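Local atomic coordinates of flagellar hook-associated protein 2 (Helicobacter pylori, PDB entry 6IWY), a protein that caps the growing tip of the flagellar filament, promoting polymerization of flagellin monomers there and preventing them from leaking out unassembled. Residues A[154-157]-A[163-166]. Sequence-based numbering, arbitrary orientation.
Sequences SLNL and NMHE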
ATOM      1  N   SER A 154       7.624  18.904  -7.307  1.00 41.21           N
ATOM      2  CA  SER A 154       6.983  18.084  -8.344  1.00 40.66           C
ATOM      3  C   SER A 154       6.802  16.653  -7.867  1.00 40.24           C
ATOM      4  O   SER A 154       7.580  16.163  -7.070  1.00 40.20           O
ATOM      5  CB  SER A 154       7.778  18.082  -9.637  1.00 41.12           C
ATOM      6  OG  SER A 154       8.857  17.191  -9.558  1.00 41.30           O
ATOM      7  N   LEU A 155       5.743  16.031  -8.367  1.00 40.21           N
ATOM      8  CA  LEU A 155       5.360  14.666  -8.039  1.00 40.47           C
ATOM      9  C   LEU A 155       5.836  13.762  -9.163  1.00 41.75           C
ATOM     10  O   LEU A 155       5.421  13.947 -10.328  1.00 42.20           O
ATOM     11  CB  LEU A 155       3.832  14.546  -7.989  1.00 40.15           C
ATOM     12  CG  LEU A 155       3.141  14.682  -6.657  1.00 39.56           C
ATOM     13  CD1 LEU A 155       1.678  14.773  -6.890  1.00 36.90           C
ATOM     14  CD2 LEU A 155       3.495  13.430  -5.842  1.00 42.36           C
ATOM     15  N   ASN A 156       6.660  12.777  -8.821  1.00 42.37           N
ATOM     16  CA  ASN A 156       7.090  11.760  -9.764  1.00 42.96           C
ATOM     17  C   ASN A 156       6.356  10.458  -9.510  1.00 42.34           C
ATOM     18  O   ASN A 156       6.559   9.817  -8.474  1.00 41.94           O
ATOM     19  CB  ASN A 156       8.563  11.510  -9.632  1.00 44.91           C
ATOM     20  CG  ASN A 156       9.273  11.712 -10.900  1.00 50.26           C
ATOM     21  OD1 ASN A 156       9.599  12.868 -11.256  1.00 61.41           O
ATOM     22  ND2 ASN A 156       9.528  10.627 -11.627  1.00 51.10           N
ATOM     23  N   LEU A 157       5.497  10.087 -10.466  1.00 41.89           N
ATOM     24  CA  LEU A 157       4.665   8.910 -10.393  1.00 41.32           C
ATOM     25  C   LEU A 157       4.806   8.143 -11.679  1.00 42.73           C
ATOM     26  O   LEU A 157       5.217   8.719 -12.707  1.00 42.99           O
ATOM     27  CB  LEU A 157       3.214   9.314 -10.244  1.00 40.33           C
ATOM     28  CG  LEU A 157       2.840   9.966  -8.921  1.00 39.81           C
ATOM     29  CD1 LEU A 157       1.728  11.016  -9.116  1.00 40.96           C
ATOM     30  CD2 LEU A 157       2.382   8.892  -8.000  1.00 39.88           C
ATOM     31  N   ASN A 163       5.883   4.483 -17.668  1.00 54.17           N
ATOM     32  CA  ASN A 163       7.101   5.276 -17.471  1.00 53.48           C
ATOM     33  C   ASN A 163       6.895   6.265 -16.351  1.00 50.14           C
ATOM     34  O   ASN A 163       5.776   6.763 -16.200  1.00 48.75           O
ATOM     35  CB  ASN A 163       7.416   6.067 -18.736  1.00 55.06           C
ATOM     36  CG  ASN A 163       7.599   5.177 -19.948  1.00 59.53           C
ATOM     37  OD1 ASN A 163       8.577   4.434 -20.045  1.00 61.58           O
ATOM     38  ND2 ASN A 163       6.664   5.255 -20.885  1.00 60.31           N
ATOM     39  N   MET A 164       7.955   6.577 -15.590  1.00 49.02           N
ATOM     40  CA  MET A 164       7.886   7.667 -14.603  1.00 46.52           C
ATOM     41  C   MET A 164       7.777   9.028 -15.328  1.00 46.38           C
ATOM     42  O   MET A 164       8.428   9.276 -16.350  1.00 47.56           O
ATOM     43  CB  MET A 164       9.089   7.670 -13.639  1.00 46.38           C
ATOM     44  CG  MET A 164       9.251   6.448 -12.729  1.00 47.41           C
ATOM     45  SD  MET A 164       7.913   6.144 -11.532  1.00 49.19           S
ATOM     46  CE  MET A 164       8.006   7.603 -10.482  1.00 43.21           C
ATOM     47  N   HIS A 165       6.925   9.894 -14.796  1.00 45.51           N
ATOM     48  CA  HIS A 165       6.748  11.285 -15.302  1.00 45.66           C
ATOM     49  C   HIS A 165       6.628  12.254 -14.146  1.00 44.42           C
ATOM     50  O   HIS A 165       6.220  11.893 -13.070  1.00 43.16           O
ATOM     51  CB  HIS A 165       5.486  11.417 -16.137  1.00 45.74           C
ATOM     52  CG  HIS A 165       5.501  10.580 -17.368  1.00 48.03           C
ATOM     53  ND1 HIS A 165       6.056  11.011 -18.552  1.00 49.05           N
ATOM     54  CD2 HIS A 165       5.050   9.326 -17.591  1.00 50.76           C
ATOM     55  CE1 HIS A 165       5.948  10.056 -19.454  1.00 54.46           C
ATOM     56  NE2 HIS A 165       5.334   9.023 -18.900  1.00 54.98           N
ATOM     57  N   GLU A 166       6.940  13.501 -14.420  1.00 45.91           N
ATOM     58  CA  GLU A 166       7.047  14.535 -13.422  1.00 45.91           C
ATOM     59  C   GLU A 166       5.835  15.459 -13.574  1.00 45.10           C
ATOM     60  O   GLU A 166       5.532  15.918 -14.660  1.00 46.42           O
ATOM     61  CB  GLU A 166       8.354  15.283 -13.658  1.00 47.73           C
ATOM     62  CG  GLU A 166       9.060  15.693 -12.375  1.00 53.61           C
ATOM     63  CD  GLU A 166      10.567  16.032 -12.532  1.00 61.99           C
ATOM     64  OE1 GLU A 166      11.176  15.755 -13.612  1.00 66.23           O
ATOM     65  OE2 GLU A 166      11.131  16.590 -11.543  1.00 65.57           O
TER
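Leu157 and His165 form a hydrogen-bonded pair of the antiparallel beta hairpin 154-158/164-173, the middle of a four-stranded sheet flanked by strands 141-143 and 230-233 in this fragment of the cap protein. The bond from His165 N to Leu157 O is 2.9 Å and almost straight (169°); the return bond, Leu157 N to His165 O, is longer at 3.3 Å. Asn156 and Glu166 make the adjoining non-hydrogen-bonded pair, their side chains sharing a face with Ser154 and Met164.

Along Glu166, CB sits 3.6 Å from Asn156 OD1. CG touches both that oxygen and Ser154 OG, which approach roughly at right angles. Beyond CG the chain runs extended (chi2 161°), carrying the carboxylate to Ser154. CD lies 3.5 Å from Asn156 OD1, and OE1 comes no nearer to it than 4.0 Å; OE2 instead accepts a hydrogen bond from Ser154 OG through its anti lone pair, at 3.1 Å. The carboxylate plane is turned 61° from the Asn156 amide. On the other side of Asn156, Met164 bends at chi2 and chi3, laying CE against the Asn156 carbonyl, with ND2 touching CE and CB and SD over the Leu157 carbonyl carbon.

On the reverse face, Leu155 and Leu157 turn an apolar patch to helix 179-196, while His165 NE2 is hydrogen-bonded to Asp161 OD2. The Ser154-Asn156-Glu166 face is mostly polar, Met164 at its end; the serine hydroxyl and, weakly, Lys233 probably favour a charged Glu166.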